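Hemoglobin subunit alpha (Mustelus griseus, PDB 1GCV) carries oxygen from the gills to the peripheral tissues, binding it at the heme iron as the alpha chain of a heterotetrameric shark hemoglobin. Local coordinates at residues P99-S102 against E103-V107; C122-D125 against K126-A130. One frame throughout, in Å; residues are numbered along the deposited sequence.

Contact 1. Residues P99-S102 against E103-V107; sequences PMLS and ECIIV. With HEM (protoporphyrin IX containing Fe), chain E.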
ATOM      1  N   PRO A  99       6.772   4.058   4.526  1.00 21.43           N
ATOM      2  CA  PRO A  99       6.576   2.704   5.072  1.00 20.45           C
ATOM      3  C   PRO A  99       7.530   1.668   4.450  1.00 19.38           C
ATOM      4  O   PRO A  99       7.898   0.685   5.097  1.00 15.51           O
ATOM      5  CB  PRO A  99       5.115   2.391   4.751  1.00 21.06           C
ATOM      6  CG  PRO A  99       4.477   3.734   4.548  1.00 22.76           C
ATOM      7  CD  PRO A  99       5.537   4.577   3.916  1.00 21.78           C
ATOM      8  N   MET A 100       7.917   1.890   3.195  1.00 18.44           N
ATOM      9  CA  MET A 100       8.837   0.993   2.505  1.00 19.16           C
ATOM     10  C   MET A 100      10.191   1.023   3.220  1.00 17.54           C
ATOM     11  O   MET A 100      10.793  -0.019   3.469  1.00 15.03           O
ATOM     12  CB  MET A 100       9.009   1.426   1.043  1.00 21.83           C
ATOM     13  CG  MET A 100       7.814   1.118   0.145  1.00 25.30           C
ATOM     14  SD  MET A 100       8.028   1.794  -1.528  1.00 35.37           S
ATOM     15  CE  MET A 100       6.316   1.893  -2.091  1.00 34.27           C
ATOM     16  N   LEU A 101      10.661   2.221   3.555  1.00 14.80           N
ATOM     17  CA  LEU A 101      11.938   2.368   4.249  1.00 15.07           C
ATOM     18  C   LEU A 101      11.851   1.839   5.677  1.00 14.83           C
ATOM     19  O   LEU A 101      12.832   1.332   6.205  1.00 13.87           O
ATOM     20  CB  LEU A 101      12.379   3.835   4.272  1.00 15.58           C
ATOM     21  CG  LEU A 101      13.640   4.157   5.079  1.00 18.41           C
ATOM     22  CD1 LEU A 101      14.851   3.500   4.433  1.00 17.89           C
ATOM     23  CD2 LEU A 101      13.831   5.667   5.142  1.00 20.26           C
ATOM     24  N   SER A 102      10.684   1.963   6.304  1.00 12.89           N
ATOM     25  CA  SER A 102      10.512   1.469   7.667  1.00 15.22           C
ATOM     26  C   SER A 102      10.757  -0.040   7.743  1.00 13.32           C
ATOM     27  O   SER A 102      11.377  -0.520   8.686  1.00 12.70           O
ATOM     28  CB  SER A 102       9.105   1.794   8.182  1.00 14.32           C
ATOM     29  OG  SER A 102       8.992   3.178   8.448  1.00 20.40           O
ATOM     30  N   GLU A 103      10.277  -0.787   6.751  1.00 13.09           N
ATOM     31  CA  GLU A 103      10.477  -2.231   6.743  1.00 15.96           C
ATOM     32  C   GLU A 103      11.947  -2.605   6.544  1.00 14.33           C
ATOM     33  O   GLU A 103      12.401  -3.625   7.056  1.00 15.61           O
ATOM     34  CB  GLU A 103       9.623  -2.894   5.657  1.00 20.03           C
ATOM     35  CG  GLU A 103       9.486  -4.414   5.817  1.00 30.96           C
ATOM     36  CD  GLU A 103       9.009  -4.849   7.211  1.00 34.31           C
ATOM     37  OE1 GLU A 103       9.466  -5.909   7.694  1.00 31.05           O
ATOM     38  OE2 GLU A 103       8.179  -4.138   7.822  1.00 32.05           O
ATOM     39  N   CYS A 104      12.690  -1.782   5.810  1.00 15.37           N
ATOM     40  CA  CYS A 104      14.108  -2.048   5.576  1.00 14.11           C
ATOM     41  C   CYS A 104      14.948  -1.745   6.812  1.00 15.01           C
ATOM     42  O   CYS A 104      16.003  -2.347   7.010  1.00 16.51           O
ATOM     43  CB  CYS A 104      14.607  -1.242   4.383  1.00 12.38           C
ATOM     44  SG  CYS A 104      13.995  -1.897   2.832  1.00 18.18           S
ATOM     45  N   ILE A 105      14.487  -0.804   7.633  1.00 14.76           N
ATOM     46  CA  ILE A 105      15.171  -0.468   8.879  1.00 15.19           C
ATOM     47  C   ILE A 105      14.955  -1.673   9.800  1.00 16.23           C
ATOM     48  O   ILE A 105      15.865  -2.096  10.514  1.00 17.19           O
ATOM     49  CB  ILE A 105      14.567   0.800   9.562  1.00 15.49           C
ATOM     50  CG1 ILE A 105      15.041   2.065   8.845  1.00 15.58           C
ATOM     51  CG2 ILE A 105      14.988   0.865  11.031  1.00 14.58           C
ATOM     52  CD1 ILE A 105      14.221   3.300   9.175  1.00 16.34           C
ATOM     53  N   ILE A 106      13.747  -2.233   9.767  1.00 13.18           N
ATOM     54  CA  ILE A 106      13.435  -3.394  10.596  1.00 15.07           C
ATOM     55  C   ILE A 106      14.342  -4.562  10.200  1.00 14.33           C
ATOM     56  O   ILE A 106      14.922  -5.212  11.061  1.00 17.65           O
ATOM     57  CB  ILE A 106      11.947  -3.834  10.449  1.00 17.10           C
ATOM     58  CG1 ILE A 106      11.010  -2.781  11.053  1.00 15.84           C
ATOM     59  CG2 ILE A 106      11.726  -5.181  11.137  1.00 15.31           C
ATOM     60  CD1 ILE A 106      11.221  -2.537  12.528  1.00 18.77           C
ATOM     61  N   VAL A 107      14.471  -4.823   8.902  1.00 13.53           N
ATOM     62  CA  VAL A 107      15.319  -5.919   8.445  1.00 13.45           C
ATOM     63  C   VAL A 107      16.778  -5.653   8.818  1.00 18.51           C
ATOM     64  O   VAL A 107      17.507  -6.575   9.207  1.00 18.45           O
ATOM     65  CB  VAL A 107      15.204  -6.128   6.915  1.00 12.32           C
ATOM     66  CG1 VAL A 107      16.236  -7.153   6.443  1.00 11.75           C
ATOM     67  CG2 VAL A 107      13.796  -6.605   6.564  1.00 11.88           C
TER
HETATM   68  CHA HEM E 141      16.483  14.388   3.403  1.00 20.94           C
HETATM   69  CHB HEM E 141      15.056  11.945   7.364  1.00 17.94           C
HETATM   70  CHC HEM E 141      12.512   8.893   4.513  1.00 14.24           C
HETATM   71  CHD HEM E 141      14.097  11.220   0.566  1.00 17.80           C
HETATM   72  C1A HEM E 141      16.270  13.998   4.744  1.00 19.87           C
HETATM   73  C2A HEM E 141      16.959  14.550   5.895  1.00 20.87           C
HETATM   74  C3A HEM E 141      16.606  13.854   6.984  1.00 20.10           C
HETATM   75  C4A HEM E 141      15.680  12.855   6.521  1.00 19.07           C
HETATM   76  CMA HEM E 141      17.037  14.110   8.428  1.00 19.09           C
HETATM   77  CAA HEM E 141      17.880  15.742   5.904  1.00 23.63           C
HETATM   78  CBA HEM E 141      17.036  16.971   5.671  1.00 34.98           C
HETATM   79  CGA HEM E 141      17.867  18.226   5.522  1.00 42.57           C
HETATM   80  O1A HEM E 141      18.786  18.241   4.671  1.00 46.33           O
HETATM   81  O2A HEM E 141      17.593  19.198   6.260  1.00 42.24           O
HETATM   82  C1B HEM E 141      14.179  10.950   6.922  1.00 18.53           C
HETATM   83  C2B HEM E 141      13.558   9.961   7.804  1.00 19.30           C
HETATM   84  C3B HEM E 141      12.810   9.115   7.016  1.00 20.90           C
HETATM   85  C4B HEM E 141      12.996   9.578   5.636  1.00 17.79           C
HETATM   86  CMB HEM E 141      13.663   9.931   9.330  1.00 16.68           C
HETATM   87  CAB HEM E 141      11.969   8.069   7.428  1.00 19.95           C
HETATM   88  CBB HEM E 141      12.375   7.062   8.310  1.00 26.19           C
HETATM   89  C1C HEM E 141      12.760   9.258   3.193  1.00 13.81           C
HETATM   90  C2C HEM E 141      12.393   8.443   2.045  1.00 15.99           C
HETATM   91  C3C HEM E 141      12.817   9.124   0.936  1.00 16.77           C
HETATM   92  C4C HEM E 141      13.471  10.322   1.407  1.00 15.81           C
HETATM   93  CMC HEM E 141      11.710   7.076   2.111  1.00 16.75           C
HETATM   94  CAC HEM E 141      12.650   8.816  -0.409  1.00 17.55           C
HETATM   95  CBC HEM E 141      12.867   7.563  -1.000  1.00 23.22           C
HETATM   96  C1D HEM E 141      14.825  12.315   1.008  1.00 19.38           C
HETATM   97  C2D HEM E 141      15.536  13.192   0.100  1.00 19.37           C
HETATM   98  C3D HEM E 141      16.234  14.038   0.893  1.00 22.58           C
HETATM   99  C4D HEM E 141      15.938  13.730   2.290  1.00 21.22           C
HETATM  100  CMD HEM E 141      15.486  13.190  -1.432  1.00 15.41           C
HETATM  101  CAD HEM E 141      17.180  15.093   0.371  1.00 25.64           C
HETATM  102  CBD HEM E 141      18.573  14.499   0.315  1.00 35.36           C
HETATM  103  CGD HEM E 141      19.648  15.554   0.173  1.00 43.01           C
HETATM  104  O1D HEM E 141      19.407  16.715   0.578  1.00 45.68           O
HETATM  105  O2D HEM E 141      20.733  15.216  -0.344  1.00 46.71           O
HETATM  106  NA  HEM E 141      15.455  12.944   5.134  1.00 19.73           N
HETATM  107  NB  HEM E 141      13.802  10.741   5.585  1.00 17.98           N
HETATM  108  NC  HEM E 141      13.437  10.419   2.803  1.00 17.76           N
HETATM  109  ND  HEM E 141      15.030  12.669   2.358  1.00 20.39           N
HETATM  110 FE   HEM E 141      14.209  11.856   3.988  1.00 20.33          FE
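The carbonyl oxygen of Leu-101 is gripped by two amides of the next turn: Ile-105 N donates to Leu-101 O at 3.1 Å, and Cys-104 N adds a weak, more bent bond to the same atom. Ser-102 O is held in like manner, by Ile-106 N at 3.1 Å and weakly by Ile-105 N, while Glu-103 N reaches Pro-99 O at 3.2 Å. This is one continuous piece of helix 98-112, the G helix of the globin fold. The i to i+4 bonds lead at Glu-103, Ile-105 and Ile-106, whereas Cys-104 N has two weak bonds, to Met-100 O and Leu-101 O.

The side chains fan out from that ladder. Leu-101 has CG anti to its own N (chi1 175°), which turns the branch to the porphyrin, where CD2 meets the methine carbon CHC of the heme at 3.5 Å and lies near the vinyl carbon CBB. One turn on, Ile-105 CD1 lies 4.2 Å from Leu-101 CG. Ile-105 CG1 folds back over Leu-101 O, 3.5 Å away, and Ile-106 CG1 lies 3.3 Å from Ser-102 O, so hydrocarbon shields both carbonyls. Ser-102 OG turns back along the helix for a weak hydrogen bond to Phe-98 O. Cys-104 and Ile-105 face helix 21-35; Glu-103 packs on Tyr-35 and Ile-106 on Val-102, both of the neighbouring Hemoglobin chain. With these carbonyls bonded inside the helix, Leu-101 meets the porphyrin edge as hydrocarbon against hydrocarbon, through CD2 and, more distantly, CB.

Contact 2. Residues C122-D125 against K126-A130; sequences CAVD and KLLSA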
ATOM      1  N   CYS A 122       7.751  -5.162  17.579  1.00 17.67           N
ATOM      2  CA  CYS A 122       6.521  -4.410  17.702  1.00 18.55           C
ATOM      3  C   CYS A 122       6.769  -2.978  18.202  1.00 19.37           C
ATOM      4  O   CYS A 122       6.214  -2.026  17.651  1.00 19.40           O
ATOM      5  CB  CYS A 122       5.571  -5.149  18.638  1.00 18.71           C
ATOM      6  SG  CYS A 122       3.897  -4.560  18.546  1.00 29.37           S
ATOM      7  N   ALA A 123       7.600  -2.824  19.234  1.00 16.95           N
ATOM      8  CA  ALA A 123       7.901  -1.505  19.784  1.00 15.69           C
ATOM      9  C   ALA A 123       8.578  -0.627  18.736  1.00 18.33           C
ATOM     10  O   ALA A 123       8.261   0.555  18.597  1.00 17.00           O
ATOM     11  CB  ALA A 123       8.794  -1.634  21.007  1.00 14.41           C
ATOM     12  N   VAL A 124       9.519  -1.207  17.999  1.00 17.30           N
ATOM     13  CA  VAL A 124      10.232  -0.469  16.967  1.00 17.47           C
ATOM     14  C   VAL A 124       9.311  -0.132  15.794  1.00 18.80           C
ATOM     15  O   VAL A 124       9.358   0.982  15.256  1.00 17.57           O
ATOM     16  CB  VAL A 124      11.446  -1.277  16.453  1.00 16.74           C
ATOM     17  CG1 VAL A 124      12.226  -0.468  15.429  1.00 19.45           C
ATOM     18  CG2 VAL A 124      12.339  -1.645  17.619  1.00 18.07           C
ATOM     19  N   ASP A 125       8.472  -1.089  15.401  1.00 16.90           N
ATOM     20  CA  ASP A 125       7.545  -0.877  14.292  1.00 20.82           C
ATOM     21  C   ASP A 125       6.560   0.238  14.622  1.00 20.75           C
ATOM     22  O   ASP A 125       6.149   0.987  13.743  1.00 16.95           O
ATOM     23  CB  ASP A 125       6.767  -2.161  13.972  1.00 24.30           C
ATOM     24  CG  ASP A 125       6.196  -2.159  12.563  1.00 29.60           C
ATOM     25  OD1 ASP A 125       6.940  -1.803  11.624  1.00 34.74           O
ATOM     26  OD2 ASP A 125       5.008  -2.508  12.393  1.00 29.63           O
ATOM     27  N   LYS A 126       6.190   0.342  15.897  1.00 21.07           N
ATOM     28  CA  LYS A 126       5.259   1.368  16.346  1.00 21.63           C
ATOM     29  C   LYS A 126       5.886   2.762  16.300  1.00 17.24           C
ATOM     30  O   LYS A 126       5.202   3.744  16.024  1.00 17.93           O
ATOM     31  CB  LYS A 126       4.770   1.049  17.761  1.00 23.23           C
ATOM     32  CG  LYS A 126       3.681  -0.021  17.792  1.00 28.80           C
ATOM     33  CD  LYS A 126       3.256  -0.358  19.217  1.00 35.92           C
ATOM     34  CE  LYS A 126       2.543   0.815  19.883  1.00 37.65           C
ATOM     35  NZ  LYS A 126       1.772   0.373  21.076  1.00 36.16           N
ATOM     36  N   LEU A 127       7.186   2.848  16.563  1.00 16.88           N
ATOM     37  CA  LEU A 127       7.873   4.135  16.523  1.00 17.64           C
ATOM     38  C   LEU A 127       7.985   4.609  15.075  1.00 16.80           C
ATOM     39  O   LEU A 127       7.667   5.758  14.761  1.00 16.45           O
ATOM     40  CB  LEU A 127       9.269   4.018  17.149  1.00 17.58           C
ATOM     41  CG  LEU A 127      10.203   5.223  16.976  1.00 19.78           C
ATOM     42  CD1 LEU A 127       9.819   6.311  17.970  1.00 19.27           C
ATOM     43  CD2 LEU A 127      11.653   4.792  17.164  1.00 15.33           C
ATOM     44  N   LEU A 128       8.425   3.713  14.191  1.00 18.32           N
ATOM     45  CA  LEU A 128       8.580   4.047  12.775  1.00 18.34           C
ATOM     46  C   LEU A 128       7.259   4.471  12.150  1.00 17.07           C
ATOM     47  O   LEU A 128       7.224   5.374  11.320  1.00 15.99           O
ATOM     48  CB  LEU A 128       9.169   2.857  12.000  1.00 15.56           C
ATOM     49  CG  LEU A 128      10.616   2.505  12.366  1.00 16.74           C
ATOM     50  CD1 LEU A 128      11.055   1.244  11.643  1.00 15.98           C
ATOM     51  CD2 LEU A 128      11.518   3.666  12.012  1.00 17.30           C
ATOM     52  N   SER A 129       6.171   3.818  12.544  1.00 17.23           N
ATOM     53  CA  SER A 129       4.861   4.167  12.007  1.00 20.76           C
ATOM     54  C   SER A 129       4.482   5.576  12.439  1.00 18.15           C
ATOM     55  O   SER A 129       3.975   6.356  11.632  1.00 19.37           O
ATOM     56  CB  SER A 129       3.796   3.169  12.482  1.00 22.87           C
ATOM     57  OG  SER A 129       3.970   1.905  11.857  1.00 35.53           O
ATOM     58  N   ALA A 130       4.731   5.894  13.708  1.00 17.96           N
ATOM     59  CA  ALA A 130       4.428   7.217  14.253  1.00 19.05           C
ATOM     60  C   ALA A 130       5.254   8.264  13.534  1.00 20.76           C
ATOM     61  O   ALA A 130       4.777   9.363  13.259  1.00 21.39           O
ATOM     62  CB  ALA A 130       4.736   7.260  15.746  1.00 21.34           C
TER
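Val-124 and Leu-128 meet one turn apart on helix 118-135, the H helix of the globin fold, and regular alpha-helical bonding carries the backbone between them. Leu-128 N points almost straight at Val-124 O (3.1 Å, N-H...O 172°), an oxygen that also takes a weak bond from Leu-127 N. Lys-126 N bonds to Cys-122 O at 2.9 Å and Leu-127 N to Ala-123 O at 3.2 Å.

Apolar contact follows the inner face. Val-124 CG1 lies 4.3 Å from Leu-128 CD1, and both side chains pack on helix 98-112; Val-124 and Leu-127 also meet Ile-13 and Ile-10 of helix 4-19. On the outer side Lys-126 CG lies 3.2 Å from Cys-122 O, and its CD runs near Cys-122 SG.

The charges look outward to the second alpha subunit. Asp-125 OD2 forms a salt bridge with Arg-140 NH1 of that subunit, and Lys-126 NZ forms one with its terminal carboxylate oxygen, OXT; Lys-126 NZ also pairs with Glu-6 of its own chain. The C-terminal arginine of the other subunit is thus held at both its guanidinium and its carboxylate, a pattern characteristic of deoxyhemoglobin.

The remaining polar contact is a doubly used carbonyl: Ser-129 OG, set beside its own backbone N (chi1 -71°), folds back to Asp-125 O at 3.0 Å, and Ser-129 N approaches that oxygen from the opposite face of its plane.

Contacts 1 and 2 are stretches of about two and a half turns of the G and H helices, consecutive in the chain, and they touch. Ile-106 CD1 meets Val-124 CG1 at 3.7 Å, and Leu-128 is shared: its CD1 approaches Ser-102 O, its CD2 Ile-105 CD1. Both are largely buried, bonded by a similar helical pattern, and reach the partner Hemoglobin chain, but their other faces differ. Residues 99-107 lie nearer the chain's centre, turn hydrocarbon to the heme and pack against helix 21-35. Residues 122-130 lie farther out, pack on helix 4-19, and add charged links to the second alpha subunit, so their outward chemistry is partly ionic.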